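Local coordinates for protein nucleoporin NUP159 (PDB 1XIP) that forms the N-terminal beta-propeller of a yeast nuclear pore component and acts in mRNA export by tethering the helicase Dbp5 to the pore, at residues Ser167-Asn172 with Ser218-Ser223; Met279-Leu284 with Asn293-Ala298. One frame throughout, in Å; residues are numbered along the deposited sequence.

Interaction 1 (Ser167-Asn172 with Ser218-Ser223)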
loop_
_atom_site.group_PDB
_atom_site.type_symbol
_atom_site.label_atom_id
_atom_site.label_comp_id
_atom_site.label_asym_id
_atom_site.label_seq_id
_atom_site.Cartn_x
_atom_site.Cartn_y
_atom_site.Cartn_z
ATOM N N SER A 167 -2.001 2.016 12.688
ATOM C CA SER A 167 -1.279 1.910 11.441
ATOM C C SER A 167 0.215 1.845 11.701
ATOM O O SER A 167 0.727 2.471 12.613
ATOM C CB SER A 167 -1.591 3.103 10.521
ATOM O OG SER A 167 -1.161 2.831 9.189
ATOM N N PHE A 168 0.916 1.095 10.878
ATOM C CA PHE A 168 2.364 1.057 10.950
ATOM C C PHE A 168 2.957 1.083 9.541
ATOM O O PHE A 168 2.266 0.831 8.564
ATOM C CB PHE A 168 2.831 -0.176 11.727
ATOM C CG PHE A 168 2.824 -1.453 10.909
ATOM C CD1 PHE A 168 3.986 -1.898 10.274
ATOM C CD2 PHE A 168 1.661 -2.215 10.790
ATOM C CE1 PHE A 168 3.990 -3.081 9.525
ATOM C CE2 PHE A 168 1.651 -3.400 10.053
ATOM C CZ PHE A 168 2.816 -3.833 9.414
ATOM N N ASP A 169 4.240 1.395 9.448
ATOM C CA ASP A 169 4.978 1.270 8.195
ATOM C C ASP A 169 6.413 0.862 8.521
ATOM O O ASP A 169 6.920 1.225 9.567
ATOM C CB ASP A 169 4.940 2.596 7.421
ATOM C CG ASP A 169 5.342 2.442 5.963
ATOM O OD1 ASP A 169 5.460 1.280 5.466
ATOM O OD2 ASP A 169 5.561 3.435 5.225
ATOM N N VAL A 170 7.047 0.082 7.643
ATOM C CA VAL A 170 8.469 -0.242 7.781
ATOM C C VAL A 170 9.235 -0.029 6.510
ATOM O O VAL A 170 8.690 -0.177 5.397
ATOM C CB VAL A 170 8.744 -1.716 8.141
ATOM C CG1 VAL A 170 9.162 -1.849 9.588
ATOM C CG2 VAL A 170 7.599 -2.616 7.783
ATOM N N THR A 171 10.513 0.302 6.684
ATOM C CA THR A 171 11.502 0.186 5.630
ATOM C C THR A 171 12.574 -0.777 6.120
ATOM O O THR A 171 12.445 -1.369 7.187
ATOM C CB THR A 171 12.138 1.549 5.320
ATOM O OG1 THR A 171 12.786 2.060 6.504
ATOM C CG2 THR A 171 11.070 2.588 4.974
ATOM N N ASN A 172 13.644 -0.912 5.354
ATOM C CA ASN A 172 14.769 -1.708 5.780
ATOM C C ASN A 172 15.394 -1.276 7.110
ATOM O O ASN A 172 16.036 -2.080 7.774
ATOM C CB ASN A 172 15.833 -1.719 4.701
ATOM C CG ASN A 172 16.701 -2.929 4.789
ATOM O OD1 ASN A 172 17.749 -2.910 5.442
ATOM N ND2 ASN A 172 16.260 -4.019 4.166
ATOM N N SER A 218 -3.798 6.036 9.143
ATOM C CA SER A 218 -2.683 5.606 8.318
ATOM C C SER A 218 -1.349 6.365 8.522
ATOM O O SER A 218 -1.346 7.581 8.637
ATOM C CB SER A 218 -3.109 5.676 6.853
ATOM O OG SER A 218 -1.977 5.862 6.033
ATOM N N VAL A 219 -0.233 5.629 8.571
ATOM C CA VAL A 219 1.105 6.222 8.417
ATOM C C VAL A 219 1.832 5.662 7.221
ATOM O O VAL A 219 1.630 4.504 6.844
ATOM C CB VAL A 219 2.105 5.953 9.570
ATOM C CG1 VAL A 219 2.656 7.268 10.090
ATOM C CG2 VAL A 219 1.555 5.034 10.652
ATOM N N THR A 220 2.720 6.486 6.668
ATOM C CA THR A 220 3.621 6.076 5.617
ATOM C C THR A 220 4.922 6.802 5.825
ATOM O O THR A 220 4.927 8.014 5.982
ATOM C CB THR A 220 3.030 6.445 4.258
ATOM O OG1 THR A 220 1.776 5.780 4.104
ATOM C CG2 THR A 220 3.861 5.869 3.123
ATOM N N ILE A 221 6.017 6.051 5.851
ATOM C CA ILE A 221 7.355 6.610 5.862
ATOM C C ILE A 221 7.705 7.037 4.448
ATOM O O ILE A 221 7.735 6.201 3.532
ATOM C CB ILE A 221 8.354 5.553 6.326
ATOM C CG1 ILE A 221 8.016 5.082 7.740
ATOM C CG2 ILE A 221 9.754 6.089 6.232
ATOM C CD1 ILE A 221 8.841 3.905 8.230
ATOM N N LEU A 222 7.953 8.329 4.254
ATOM C CA LEU A 222 8.352 8.822 2.933
ATOM C C LEU A 222 9.865 8.965 2.868
ATOM O O LEU A 222 10.465 8.847 1.803
ATOM C CB LEU A 222 7.675 10.156 2.599
ATOM C CG LEU A 222 6.147 10.224 2.580
ATOM C CD1 LEU A 222 5.693 11.668 2.526
ATOM C CD2 LEU A 222 5.551 9.440 1.427
ATOM N N SER A 223 10.459 9.233 4.025
ATOM C CA SER A 223 11.909 9.335 4.203
ATOM C C SER A 223 12.144 9.132 5.691
ATOM O O SER A 223 11.187 9.146 6.460
ATOM C CB SER A 223 12.423 10.709 3.753
ATOM O OG SER A 223 12.370 11.657 4.815
HETATM O O HOH W 1 -1.809 2.822 6.077
HETATM O O HOH W 2 0.738 2.135 5.804
#
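S167 and D169 both turn their side chains toward strand 218-221 by setting the first group anti to the backbone N: OG of S167 at chi1 -165° and CG of D169 at -164°. Each then reaches a main-chain N-H of the other strand. V219 N donates to S167 OG over 3.0 Å, and I221 N donates to D169 OD2 over 2.7 Å, the latter meeting the lone pair that faces away from OD1. Although the strand axes run nearly parallel, 12° apart, their closest approach is 5.4 Å, and both direct hydrogen bonds run from main chain to side chain. Water 1 lies within hydrogen-bonding distance of the hydroxyls of S167 and S218, while water 2 donates to V219 O at 2.7 Å and only weakly to F168 O.

Aliphatic groups fill in between. CG2 of V219 lies 3.3 Å from S167 O, CD1 of I221 comes within 3.6 Å of D169 O, and the I221 and T171 side chains cross at an angle, CG2 of I221 meeting CG2 of T171 at 3.9 Å. Each strand is the first or last of its own sheet, so the contact joins two adjacent blades of the propeller near their inner edges. The direct bonds between the two segments thus end on side-chain oxygens, with water bridging two further pairs, and the D169 carboxylate, with K281 nearby, probably keeps its negative charge in this buried seam.

Interaction 2 (Met279-Leu284 with Asn293-Ala298)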
loop_
_atom_site.group_PDB
_atom_site.type_symbol
_atom_site.label_atom_id
_atom_site.label_comp_id
_atom_site.label_asym_id
_atom_site.label_seq_id
_atom_site.Cartn_x
_atom_site.Cartn_y
_atom_site.Cartn_z
HETATM N N MSE A 279 -2.793 3.097 2.679
HETATM C CA MSE A 279 -2.089 3.924 1.715
HETATM C C MSE A 279 -1.061 3.080 0.976
HETATM O O MSE A 279 -0.149 2.553 1.604
HETATM C CB MSE A 279 -1.395 5.089 2.444
HETATM C CG MSE A 279 -0.703 6.094 1.532
HETATM SE SE MSE A 279 -1.969 7.182 0.471
HETATM C CE MSE A 279 -3.003 7.980 1.922
ATOM N N TYR A 280 -1.218 2.964 -0.345
ATOM C CA TYR A 280 -0.269 2.249 -1.208
ATOM C C TYR A 280 0.924 3.133 -1.556
ATOM O O TYR A 280 0.742 4.293 -1.910
ATOM C CB TYR A 280 -0.971 1.740 -2.477
ATOM C CG TYR A 280 -2.048 0.733 -2.165
ATOM C CD1 TYR A 280 -1.752 -0.627 -2.079
ATOM C CD2 TYR A 280 -3.350 1.139 -1.895
ATOM C CE1 TYR A 280 -2.720 -1.544 -1.767
ATOM C CE2 TYR A 280 -4.321 0.232 -1.567
ATOM C CZ TYR A 280 -4.004 -1.112 -1.501
ATOM O OH TYR A 280 -4.985 -2.037 -1.186
ATOM N N LYS A 281 2.134 2.596 -1.412
ATOM C CA LYS A 281 3.353 3.344 -1.687
ATOM C C LYS A 281 4.375 2.546 -2.504
ATOM O O LYS A 281 4.712 1.410 -2.192
ATOM C CB LYS A 281 3.995 3.873 -0.402
ATOM C CG LYS A 281 5.202 4.793 -0.648
ATOM C CD LYS A 281 6.135 4.884 0.562
ATOM C CE LYS A 281 6.693 3.516 0.990
ATOM N NZ LYS A 281 7.211 3.489 2.408
ATOM N N VAL A 282 4.850 3.181 -3.565
ATOM C CA VAL A 282 5.880 2.645 -4.409
ATOM C C VAL A 282 6.986 3.690 -4.438
ATOM O O VAL A 282 6.721 4.875 -4.595
ATOM C CB VAL A 282 5.326 2.387 -5.802
ATOM C CG1 VAL A 282 6.393 2.557 -6.850
ATOM C CG2 VAL A 282 4.729 1.006 -5.867
ATOM N N THR A 283 8.221 3.248 -4.250
ATOM C CA THR A 283 9.347 4.160 -4.156
ATOM C C THR A 283 10.264 3.992 -5.351
ATOM O O THR A 283 10.712 2.891 -5.640
ATOM C CB THR A 283 10.121 3.914 -2.864
ATOM O OG1 THR A 283 9.235 4.031 -1.739
ATOM C CG2 THR A 283 11.146 4.999 -2.654
ATOM N N LEU A 284 10.524 5.097 -6.052
ATOM C CA LEU A 284 11.472 5.127 -7.172
ATOM C C LEU A 284 12.631 6.064 -6.847
ATOM O O LEU A 284 12.630 7.230 -7.252
ATOM C CB LEU A 284 10.781 5.555 -8.473
ATOM C CG LEU A 284 9.399 4.961 -8.714
ATOM C CD1 LEU A 284 8.729 5.631 -9.883
ATOM C CD2 LEU A 284 9.510 3.474 -8.942
ATOM N N ASN A 293 14.038 10.383 -3.905
ATOM C CA ASN A 293 13.137 9.309 -4.234
ATOM C C ASN A 293 11.746 9.885 -4.440
ATOM O O ASN A 293 11.217 10.612 -3.586
ATOM C CB ASN A 293 13.138 8.223 -3.135
ATOM C CG ASN A 293 13.464 8.775 -1.735
ATOM O OD1 ASN A 293 13.786 9.971 -1.561
ATOM N ND2 ASN A 293 13.385 7.902 -0.731
ATOM N N VAL A 294 11.193 9.580 -5.602
ATOM C CA VAL A 294 9.815 9.871 -5.916
ATOM C C VAL A 294 8.942 8.759 -5.333
ATOM O O VAL A 294 9.220 7.591 -5.525
ATOM C CB VAL A 294 9.634 9.944 -7.444
ATOM C CG1 VAL A 294 8.216 10.272 -7.805
ATOM C CG2 VAL A 294 10.566 10.977 -8.021
ATOM N N ASN A 295 7.905 9.121 -4.599
ATOM C CA ASN A 295 6.932 8.139 -4.129
ATOM C C ASN A 295 5.610 8.276 -4.816
ATOM O O ASN A 295 4.995 9.320 -4.760
ATOM C CB ASN A 295 6.728 8.252 -2.633
ATOM C CG ASN A 295 7.993 8.156 -1.893
ATOM O OD1 ASN A 295 8.571 7.083 -1.791
ATOM N ND2 ASN A 295 8.474 9.283 -1.395
ATOM N N VAL A 296 5.182 7.204 -5.468
ATOM C CA VAL A 296 3.863 7.122 -6.070
ATOM C C VAL A 296 2.905 6.600 -5.022
ATOM O O VAL A 296 3.180 5.584 -4.366
ATOM C CB VAL A 296 3.858 6.170 -7.263
ATOM C CG1 VAL A 296 2.511 6.151 -7.921
ATOM C CG2 VAL A 296 4.942 6.581 -8.269
ATOM N N LEU A 297 1.781 7.304 -4.863
ATOM C CA LEU A 297 0.817 6.987 -3.811
ATOM C C LEU A 297 -0.595 6.775 -4.330
ATOM O O LEU A 297 -1.030 7.439 -5.264
ATOM C CB LEU A 297 0.820 8.074 -2.740
ATOM C CG LEU A 297 2.156 8.334 -2.080
ATOM C CD1 LEU A 297 2.258 9.776 -1.681
ATOM C CD2 LEU A 297 2.292 7.420 -0.889
ATOM N N ALA A 298 -1.298 5.835 -3.712
ATOM C CA ALA A 298 -2.665 5.507 -4.055
ATOM C C ALA A 298 -3.319 5.069 -2.785
ATOM O O ALA A 298 -2.639 4.808 -1.781
ATOM C CB ALA A 298 -2.701 4.392 -5.051
#
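T283 and N295 meet across a non-hydrogen-bonded pair, their side chains alongside one another and pointing the same way. T283 OG1 donates to N295 OD1 over 3.1 Å, nearly in line with the amide C=O. Both torsions serve this bond: OG1 of T283 (chi1 -56°) and CG of N295 (chi1 -55°) each stand opposite their own carbonyl carbon, and the amide turns its oxygen toward the threonine. CG2 of T283 also touches that oxygen, at 3.4 Å, and N293 CB. With an alanine at N295, the T283 hydroxyl would probably lose its acceptor across the pair, and the T283 methyl part of its packing.

On the same face K281 runs beside L297, its CG 3.9 Å from L297 CD2, before bending at chi3; its NZ ends on I221 O. The face of Y280, V282 and L284 is mostly apolar: Y280 CB rests on A298 CB at 4.1 Å, V282 faces V296, and L284 CD1 touches V296 CG2, while the Y280 OH bonds to L40 O. A298 O lies at the edge of the Y280 ring, in its plane, and accepts Y280 N at 2.7 Å. At the start of the strand M279, present as selenomethionine, bends at chi2 and chi3 and sets SE 3.3 Å from A298 O.

Six main-chain hydrogen bonds in antiparallel register, at 158° between the strand axes, define a beta hairpin. Strand 306-308 continues the sheet beyond 292-299, with W308 against N295 and L297. Strand 337-343 packs on Y280 and V282, whereas M279 and K281 touch strand 215-221.

How the interactions relate
Both segments of interaction 1 precede those of interaction 2 in the sequence, and the centres of the two contacts lie about 11 Å apart within the same propeller. Interaction 1 joins the first strand of one blade to strand 215-221 of the next; interaction 2 is a hairpin inside a third, and its strand 279-284 borders strand 215-221 on the side of M279 and K281. K281 supplies the polar connection: its NZ lies 3.0 Å from I221 O, a probable hydrogen bond, and 3.3 Å from D169 OD2, a long, weak ion pair. Packing of T220 CG2 on K281 CD, at 3.6 Å, adds an apolar junction. Three successive sheets thereby meet close to the centre of the domain that tethers Dbp5.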